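Local coordinates for uncharacterized protein (Bacteroides eggerthii DSM 20697, PDB 4ECO) that is of unknown function but, as a leucine-rich repeat protein, probably binds other proteins through its curved solenoid, at residues Gly113-Lys118 / Gln210-Asn215; Ser87-Gly92 / Asn120-Gly125; Asp253-Asn258 / Leu277-Cys282. One frame throughout, in Å; residues are numbered along the deposited sequence.

Contact 1: residues Gly113-Lys118 / Gln210-Asn215; sequences GSHGEK and QFYMGN. With NA (sodium ion), chain C.
At the sodium site of this leucine-rich repeat solenoid, Asn215, just past the repeat strand 210-214, reaches back to the loop 113-118 that follows the neighbouring parallel strand 109-111. Its amide nitrogen carries the polar contact. Asn215 ND2 donates to Ser114 O at 2.9 Å, with Ser114 O lying in the amide plane but ND2 standing above the plane of that carbonyl. Glu117 N donates to Ser114 O from the opposite face, so two donors hold this oxygen and the turn of 115-118 is pinned at its start. A weak second bond runs from Asn215 ND2 to Glu117 OE1 at 3.3 Å; the two side chains run past one another in opposite directions, carboxylate and amide planes 53° apart. The same OE1 takes the backbone N of Ser114 from above the carboxylate plane. CG of Glu117 is anti to the carbonyl carbon (chi1 -70°) and the chain runs on extended, which brings Glu117 OE2 to 2.8 Å from the sodium ion; Ser192 O supplies the other protein ligand, and Gly90 N also donates to OE2. At the oxygen end of the amide, bent Lys118 lays CE alongside Asn215 OD1, which accepts from Asn258 ND2, while Lys118 NZ turns to Gln190. Near the strand, Gly113 packs backbone to backbone against Met213 (a selenomethionine) and Gly214. The Tyr212 ring is met at its edge by Ser114 CB, 4.1 Å from CD2, and by His115 CE1, 4.3 Å from Tyr212 CE2.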
loop_
_atom_site.group_PDB
_atom_site.type_symbol
_atom_site.label_atom_id
_atom_site.label_comp_id
_atom_site.label_asym_id
_atom_site.label_seq_id
_atom_site.Cartn_x
_atom_site.Cartn_y
_atom_site.Cartn_z
ATOM N N GLY A 113 12.262 12.330 15.104
ATOM C CA GLY A 113 12.502 11.873 13.747
ATOM C C GLY A 113 11.241 11.206 13.286
ATOM O O GLY A 113 10.346 11.011 14.103
ATOM N N SER A 114 11.134 10.884 11.993
ATOM C CA SER A 114 9.938 10.245 11.443
ATOM C C SER A 114 10.209 9.629 10.104
ATOM O O SER A 114 11.271 9.877 9.515
ATOM C CB SER A 114 8.806 11.251 11.286
ATOM O OG SER A 114 9.012 12.034 10.120
ATOM N N HIS A 115 9.197 8.885 9.574
ATOM C CA HIS A 115 9.260 8.282 8.243
ATOM C C HIS A 115 9.225 9.394 7.190
ATOM O O HIS A 115 9.742 9.185 6.095
ATOM C CB HIS A 115 8.166 7.230 8.021
ATOM C CG HIS A 115 6.768 7.749 8.016
ATOM N ND1 HIS A 115 5.970 7.670 9.135
ATOM C CD2 HIS A 115 6.045 8.284 7.002
ATOM C CE1 HIS A 115 4.798 8.171 8.776
ATOM N NE2 HIS A 115 4.801 8.568 7.502
ATOM N N GLY A 116 8.706 10.576 7.569
ATOM C CA GLY A 116 8.636 11.756 6.718
ATOM C C GLY A 116 10.000 12.211 6.229
ATOM O O GLY A 116 10.147 12.632 5.081
ATOM N N GLU A 117 11.022 12.082 7.077
ATOM C CA GLU A 117 12.401 12.482 6.771
ATOM C C GLU A 117 12.986 11.713 5.573
ATOM O O GLU A 117 13.778 12.290 4.819
ATOM C CB GLU A 117 13.281 12.292 7.997
ATOM C CG GLU A 117 12.969 13.294 9.099
ATOM C CD GLU A 117 13.744 13.070 10.380
ATOM O OE1 GLU A 117 13.765 11.906 10.853
ATOM O OE2 GLU A 117 14.318 14.052 10.915
ATOM N N LYS A 118 12.544 10.454 5.357
ATOM C CA LYS A 118 12.987 9.635 4.229
ATOM C C LYS A 118 12.337 10.096 2.920
ATOM O O LYS A 118 12.874 9.785 1.856
ATOM C CB LYS A 118 12.698 8.121 4.465
ATOM C CG LYS A 118 13.639 7.387 5.455
ATOM C CD LYS A 118 15.151 7.450 5.101
ATOM C CE LYS A 118 15.899 8.282 6.119
ATOM N NZ LYS A 118 17.211 8.776 5.643
ATOM N N GLN A 210 1.073 12.025 20.661
ATOM C CA GLN A 210 1.871 11.416 19.586
ATOM C C GLN A 210 3.377 11.459 19.921
ATOM O O GLN A 210 3.919 12.525 20.255
ATOM C CB GLN A 210 1.607 12.110 18.239
ATOM C CG GLN A 210 0.122 12.315 17.930
ATOM C CD GLN A 210 -0.298 11.757 16.609
ATOM O OE1 GLN A 210 0.521 11.310 15.794
ATOM N NE2 GLN A 210 -1.601 11.767 16.371
ATOM N N PHE A 211 4.043 10.284 19.853
ATOM C CA PHE A 211 5.475 10.185 20.095
ATOM C C PHE A 211 6.119 9.449 18.926
ATOM O O PHE A 211 5.925 8.252 18.765
ATOM C CB PHE A 211 5.763 9.513 21.446
ATOM C CG PHE A 211 7.205 9.472 21.899
ATOM C CD1 PHE A 211 8.145 10.362 21.386
ATOM C CD2 PHE A 211 7.617 8.575 22.876
ATOM C CE1 PHE A 211 9.481 10.311 21.797
ATOM C CE2 PHE A 211 8.952 8.537 23.298
ATOM C CZ PHE A 211 9.872 9.420 22.768
ATOM N N TYR A 212 6.867 10.184 18.096
ATOM C CA TYR A 212 7.541 9.664 16.900
ATOM C C TYR A 212 9.044 9.747 17.007
ATOM O O TYR A 212 9.598 10.725 17.530
ATOM C CB TYR A 212 7.103 10.458 15.653
ATOM C CG TYR A 212 5.839 9.979 14.965
ATOM C CD1 TYR A 212 4.632 9.902 15.652
ATOM C CD2 TYR A 212 5.821 9.735 13.593
ATOM C CE1 TYR A 212 3.460 9.488 15.013
ATOM C CE2 TYR A 212 4.656 9.330 12.941
ATOM C CZ TYR A 212 3.477 9.206 13.656
ATOM O OH TYR A 212 2.324 8.818 13.017
HETATM N N MSE A 213 9.707 8.721 16.503
HETATM C CA MSE A 213 11.152 8.697 16.386
HETATM C C MSE A 213 11.510 7.824 15.214
HETATM O O MSE A 213 10.768 6.888 14.871
HETATM C CB MSE A 213 11.893 8.295 17.680
HETATM C CG MSE A 213 11.753 6.848 18.132
HETATM SE SE MSE A 213 11.939 6.787 20.104
HETATM C CE MSE A 213 9.996 6.732 20.480
ATOM N N GLY A 214 12.610 8.181 14.564
ATOM C CA GLY A 214 13.079 7.420 13.421
ATOM C C GLY A 214 14.405 7.858 12.872
ATOM O O GLY A 214 14.822 9.001 13.073
ATOM N N ASN A 215 15.075 6.928 12.180
ATOM C CA ASN A 215 16.354 7.061 11.464
ATOM C C ASN A 215 17.480 7.457 12.443
ATOM O O ASN A 215 18.390 8.199 12.086
ATOM C CB ASN A 215 16.201 8.045 10.306
ATOM C CG ASN A 215 14.895 7.872 9.562
ATOM O OD1 ASN A 215 14.676 6.879 8.878
ATOM N ND2 ASN A 215 13.953 8.775 9.774
HETATM NA NA NA C . 16.938 14.913 10.322
#

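Contact 2: residues Ser87-Gly92 / Asn120-Gly125; sequences SLEGFG and NERLFG
Glu89 swings CG beside its own backbone N (chi1 -79°) and stretches straight on (chi2 174°), which delivers its carboxylate to the backbone of Leu123 and Phe124. Ser87, with OG opposite its own N (chi1 178°), brings its hydroxyl beside the same group. The carboxylate uses both oxygens: Phe124 N donates to Glu89 OE1 at 3.0 Å and Leu123 N to Glu89 OE2 at 2.9 Å. Both approach on the syn side and only slightly out of the carboxylate plane, so two consecutive amides face one flat acceptor. Ser87 OG gives a third bond, to Glu89 OE1 at 2.9 Å from the anti side, while Glu89 N donates back to Ser87 OG at 3.3 Å, an ST turn. With Ser114 OG also bonded to OE2, each carboxylate oxygen has two partners and the group is fixed in rotation. Such a set of donors would probably favour the charged form. Carbon packs around it: Arg122 CG lies 3.5 Å from Glu89 OE1, Leu123 crosses the glutamate chain at about a right angle with CB against OE2, and Phe124 CB packs against both OE1 and Ser87 OG, 3.4 Å from Glu89 OE1. Glu89 itself sits in a type II turn from Leu88 to Phe91, with Gly90 at positive phi. The contact thus ties the turn leaving strand 83-87 to the loop between strand 109-111 and helix 135-142; Phe124 covers Val109 and Ala111 of that neighbouring strand and meets Tyr212 of strand 210-214 edge-to-face.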
loop_
_atom_site.group_PDB
_atom_site.type_symbol
_atom_site.label_atom_id
_atom_site.label_comp_id
_atom_site.label_asym_id
_atom_site.label_seq_id
_atom_site.Cartn_x
_atom_site.Cartn_y
_atom_site.Cartn_z
ATOM N N SER A 87 9.097 19.290 17.363
ATOM C CA SER A 87 9.546 18.390 16.304
ATOM C C SER A 87 10.989 18.677 15.902
ATOM O O SER A 87 11.338 19.814 15.559
ATOM C CB SER A 87 8.640 18.492 15.086
ATOM O OG SER A 87 9.109 17.658 14.045
ATOM N N LEU A 88 11.826 17.638 15.933
ATOM C CA LEU A 88 13.211 17.777 15.527
ATOM C C LEU A 88 13.391 17.351 14.104
ATOM O O LEU A 88 14.537 17.327 13.619
ATOM C CB LEU A 88 14.128 16.943 16.411
ATOM C CG LEU A 88 14.156 17.228 17.889
ATOM C CD1 LEU A 88 15.009 16.207 18.566
ATOM C CD2 LEU A 88 14.592 18.662 18.185
ATOM N N GLU A 89 12.272 16.984 13.425
ATOM C CA GLU A 89 12.286 16.502 12.042
ATOM C C GLU A 89 13.149 17.384 11.123
ATOM O O GLU A 89 12.991 18.608 11.137
ATOM C CB GLU A 89 10.863 16.444 11.470
ATOM C CG GLU A 89 10.028 15.252 11.889
ATOM C CD GLU A 89 8.612 15.389 11.379
ATOM O OE1 GLU A 89 7.974 16.437 11.650
ATOM O OE2 GLU A 89 8.153 14.463 10.670
ATOM N N GLY A 90 14.075 16.741 10.398
ATOM C CA GLY A 90 14.961 17.366 9.418
ATOM C C GLY A 90 16.111 18.215 9.920
ATOM O O GLY A 90 16.924 18.672 9.113
ATOM N N PHE A 91 16.223 18.403 11.237
ATOM C CA PHE A 91 17.269 19.260 11.795
ATOM C C PHE A 91 18.628 18.588 11.827
ATOM O O PHE A 91 19.650 19.283 11.787
ATOM C CB PHE A 91 16.900 19.738 13.210
ATOM C CG PHE A 91 15.935 20.896 13.237
ATOM C CD1 PHE A 91 16.237 22.091 12.585
ATOM C CD2 PHE A 91 14.739 20.809 13.944
ATOM C CE1 PHE A 91 15.347 23.174 12.636
ATOM C CE2 PHE A 91 13.857 21.897 14.002
ATOM C CZ PHE A 91 14.172 23.073 13.353
ATOM N N GLY A 92 18.643 17.268 11.904
ATOM C CA GLY A 92 19.892 16.526 11.961
ATOM C C GLY A 92 20.541 16.635 13.320
ATOM O O GLY A 92 21.761 16.767 13.421
ATOM N N ASN A 120 11.304 13.520 2.487
ATOM C CA ASN A 120 11.423 14.983 2.565
ATOM C C ASN A 120 10.043 15.655 2.874
ATOM O O ASN A 120 9.587 16.558 2.159
ATOM C CB ASN A 120 12.038 15.547 1.257
ATOM C CG ASN A 120 12.402 17.007 1.297
ATOM O OD1 ASN A 120 12.687 17.608 2.354
ATOM N ND2 ASN A 120 12.390 17.611 0.126
ATOM N N GLU A 121 9.387 15.193 3.954
ATOM C CA GLU A 121 8.100 15.717 4.418
ATOM C C GLU A 121 8.099 15.931 5.899
ATOM O O GLU A 121 8.574 15.066 6.636
ATOM C CB GLU A 121 6.963 14.761 4.064
ATOM C CG GLU A 121 6.564 14.750 2.601
ATOM C CD GLU A 121 5.312 13.946 2.329
ATOM O OE1 GLU A 121 4.256 14.257 2.935
ATOM O OE2 GLU A 121 5.385 13.009 1.500
ATOM N N ARG A 122 7.537 17.053 6.364
ATOM C CA ARG A 122 7.412 17.267 7.806
ATOM C C ARG A 122 6.069 16.699 8.219
ATOM O O ARG A 122 5.039 17.141 7.689
ATOM C CB ARG A 122 7.555 18.746 8.175
ATOM C CG ARG A 122 8.576 18.993 9.283
ATOM C CD ARG A 122 8.625 20.439 9.773
ATOM N NE ARG A 122 8.516 21.435 8.699
ATOM C CZ ARG A 122 9.506 21.808 7.888
ATOM N NH1 ARG A 122 10.703 21.239 7.982
ATOM N NH2 ARG A 122 9.295 22.720 6.952
ATOM N N LEU A 123 6.056 15.664 9.074
ATOM C CA LEU A 123 4.766 15.083 9.457
ATOM C C LEU A 123 4.130 15.883 10.583
ATOM O O LEU A 123 2.908 15.908 10.706
ATOM C CB LEU A 123 4.897 13.612 9.861
ATOM C CG LEU A 123 5.629 12.691 8.904
ATOM C CD1 LEU A 123 5.702 11.314 9.477
ATOM C CD2 LEU A 123 4.967 12.656 7.566
ATOM N N PHE A 124 4.965 16.557 11.379
ATOM C CA PHE A 124 4.547 17.404 12.492
ATOM C C PHE A 124 4.630 18.859 12.086
ATOM O O PHE A 124 5.671 19.318 11.595
ATOM C CB PHE A 124 5.409 17.141 13.735
ATOM C CG PHE A 124 5.178 15.827 14.435
ATOM C CD1 PHE A 124 5.365 14.625 13.773
ATOM C CD2 PHE A 124 4.878 15.789 15.783
ATOM C CE1 PHE A 124 5.163 13.417 14.424
ATOM C CE2 PHE A 124 4.710 14.571 16.445
ATOM C CZ PHE A 124 4.850 13.396 15.759
ATOM N N GLY A 125 3.534 19.563 12.300
ATOM C CA GLY A 125 3.390 20.969 11.958
ATOM C C GLY A 125 1.935 21.381 11.939
ATOM O O GLY A 125 1.054 20.544 12.150
#

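Contact 3: residues Asp253-Asn258 / Leu277-Cys282; sequences DVEVYN and LINVAC
Val254 and Ile278 form the middle of three parallel bridges between strands 253-257 and 277-279, successive strands of the leucine-rich repeat solenoid, whose axes run 4.8 Å apart and nearly aligned. The backbone bonds come first. Val254 N donates to Leu277 O and Asn279 N to Val254 O, both at 3.1 Å; Val256 N then reaches Asn279 O at 2.8 Å, nearly along the C=O axis. Past the end of strand 277-279 the pairing resumes with Asn258 N to Ala281 O at 3.0 Å. CA-H...O contacts fill in between, among them Ile278 CA with Val254 O. Asp253, Glu255 and Asn279 share one face of the pair with Leu277. Glu255 and Asn279 lie side by side and point the same way, carboxylate and amide planes 73° apart; Glu255 OE1 is 3.0 Å from Asn279 ND2, but the angle is too poor for a hydrogen bond, and OE1 instead accepts from His115 ND1. Asn279 OD1 takes a weak bond from Ala281 N, two residues on. Asp253 OD2 rests on Leu277 CB and CD1 while forming a salt bridge with Arg142. Aromatic and sulfur packing closes the far end: Tyr257, CG anti to N (chi1 172°), brings its ring against Ala281 CB and Cys282, whose SG approaches obliquely, 4.3 Å from the ring centroid and 40° off its normal. One water bridges Asn258 OD1 and Cys282 O, donating to each at 2.7 Å. Asn258 OD1 also accepts from Gly189 N. The chemistry is divided: backbone bonds set the register, while Asp253, Glu255 and Asn258 find polar partners in Arg142, His115 and Gly189, all in the long segment between strands 109-111 and 210-214.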
loop_
_atom_site.group_PDB
_atom_site.type_symbol
_atom_site.label_atom_id
_atom_site.label_comp_id
_atom_site.label_asym_id
_atom_site.label_seq_id
_atom_site.Cartn_x
_atom_site.Cartn_y
_atom_site.Cartn_z
ATOM N N ASP A 253 -0.542 7.448 19.437
ATOM C CA ASP A 253 0.254 7.245 18.222
ATOM C C ASP A 253 1.735 7.250 18.531
ATOM O O ASP A 253 2.268 8.274 18.939
ATOM C CB ASP A 253 -0.069 8.317 17.175
ATOM C CG ASP A 253 -1.484 8.272 16.643
ATOM O OD1 ASP A 253 -2.422 8.529 17.426
ATOM O OD2 ASP A 253 -1.649 8.041 15.434
ATOM N N VAL A 254 2.393 6.088 18.364
ATOM C CA VAL A 254 3.828 5.923 18.621
ATOM C C VAL A 254 4.504 5.337 17.382
ATOM O O VAL A 254 3.989 4.394 16.777
ATOM C CB VAL A 254 4.118 5.079 19.885
ATOM C CG1 VAL A 254 5.604 4.839 20.048
ATOM C CG2 VAL A 254 3.555 5.746 21.139
ATOM N N GLU A 255 5.662 5.911 17.005
ATOM C CA GLU A 255 6.466 5.444 15.875
ATOM C C GLU A 255 7.945 5.328 16.276
ATOM O O GLU A 255 8.514 6.264 16.852
ATOM C CB GLU A 255 6.302 6.365 14.673
ATOM C CG GLU A 255 7.286 6.050 13.560
ATOM C CD GLU A 255 7.093 6.785 12.252
ATOM O OE1 GLU A 255 6.109 6.490 11.541
ATOM O OE2 GLU A 255 7.951 7.627 11.916
ATOM N N VAL A 256 8.535 4.148 16.009
ATOM C CA VAL A 256 9.959 3.808 16.179
ATOM C C VAL A 256 10.372 3.218 14.831
ATOM O O VAL A 256 10.264 2.014 14.608
ATOM C CB VAL A 256 10.254 2.883 17.382
ATOM C CG1 VAL A 256 11.741 2.907 17.709
ATOM C CG2 VAL A 256 9.433 3.276 18.607
ATOM N N TYR A 257 10.727 4.090 13.892
ATOM C CA TYR A 257 10.939 3.722 12.496
ATOM C C TYR A 257 12.380 3.817 12.068
ATOM O O TYR A 257 13.045 4.813 12.335
ATOM C CB TYR A 257 10.084 4.670 11.622
ATOM C CG TYR A 257 10.295 4.581 10.128
ATOM C CD1 TYR A 257 9.543 3.709 9.350
ATOM C CD2 TYR A 257 11.154 5.463 9.472
ATOM C CE1 TYR A 257 9.684 3.672 7.963
ATOM C CE2 TYR A 257 11.326 5.413 8.090
ATOM C CZ TYR A 257 10.574 4.529 7.335
ATOM O OH TYR A 257 10.712 4.495 5.965
ATOM N N ASN A 258 12.822 2.810 11.308
ATOM C CA ASN A 258 14.143 2.718 10.699
ATOM C C ASN A 258 15.256 3.103 11.691
ATOM O O ASN A 258 15.952 4.106 11.488
ATOM C CB ASN A 258 14.188 3.604 9.445
ATOM C CG ASN A 258 15.383 3.437 8.568
ATOM O OD1 ASN A 258 16.059 2.411 8.574
ATOM N ND2 ASN A 258 15.682 4.460 7.800
ATOM N N LEU A 277 -2.001 3.411 17.380
ATOM C CA LEU A 277 -1.155 3.262 16.188
ATOM C C LEU A 277 0.286 2.926 16.627
ATOM O O LEU A 277 0.842 3.577 17.529
ATOM C CB LEU A 277 -1.205 4.544 15.318
ATOM C CG LEU A 277 -0.381 4.588 14.013
ATOM C CD1 LEU A 277 -1.012 5.539 13.009
ATOM C CD2 LEU A 277 1.103 4.978 14.274
ATOM N N ILE A 278 0.893 1.934 15.970
ATOM C CA ILE A 278 2.275 1.577 16.236
ATOM C C ILE A 278 2.983 1.372 14.897
ATOM O O ILE A 278 2.605 0.498 14.126
ATOM C CB ILE A 278 2.485 0.386 17.208
ATOM C CG1 ILE A 278 4.000 0.170 17.460
ATOM C CG2 ILE A 278 1.755 -0.896 16.762
ATOM C CD1 ILE A 278 4.369 -0.727 18.553
ATOM N N ASN A 279 3.989 2.196 14.621
ATOM C CA ASN A 279 4.792 2.073 13.420
ATOM C C ASN A 279 6.190 1.617 13.836
ATOM O O ASN A 279 6.930 2.369 14.472
ATOM C CB ASN A 279 4.806 3.399 12.644
ATOM C CG ASN A 279 5.368 3.316 11.246
ATOM O OD1 ASN A 279 6.321 2.587 10.963
ATOM N ND2 ASN A 279 4.772 4.062 10.336
ATOM N N VAL A 280 6.524 0.369 13.537
ATOM C CA VAL A 280 7.824 -0.218 13.890
ATOM C C VAL A 280 8.467 -0.777 12.614
ATOM O O VAL A 280 9.193 -1.781 12.652
ATOM C CB VAL A 280 7.746 -1.277 15.039
ATOM C CG1 VAL A 280 7.559 -0.597 16.403
ATOM C CG2 VAL A 280 6.647 -2.319 14.786
ATOM N N ALA A 281 8.219 -0.087 11.484
ATOM C CA ALA A 281 8.757 -0.479 10.186
ATOM C C ALA A 281 10.268 -0.159 10.068
ATOM O O ALA A 281 10.765 0.733 10.759
ATOM C CB ALA A 281 7.985 0.213 9.087
ATOM N N CYS A 282 10.983 -0.900 9.200
ATOM C CA CYS A 282 12.409 -0.766 8.837
ATOM C C CYS A 282 13.355 -1.081 9.965
ATOM O O CYS A 282 14.508 -0.640 9.881
ATOM C CB CYS A 282 12.746 0.611 8.268
ATOM S SG CYS A 282 11.918 1.027 6.722
HETATM O O HOH W 1 17.035 0.237 9.827
#

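How the contacts relate
Contacts 1 and 2 interlock along the chain, their segments alternating, whereas contact 3 follows both. All three lie on the same side of the chain's centre and lie on or next to consecutive parallel strands: 83-87, 109-111, 210-214, 253-257 and 277-279. The centre of contact 1 is about 8 Å from the centre of each of the others, while contacts 2 and 3, with centres about 15 Å apart, do not touch. Contact 1 is therefore the bridge: Ser114 and Glu117 join it to Glu89 and Gly90 of contact 2, and His115 and Met213 to Glu255 of contact 3. Contacts 1 and 2 hold the start of the segment between strands 109-111 and 210-214 against the solenoid beside the sodium ion; contact 3 continues the strand row.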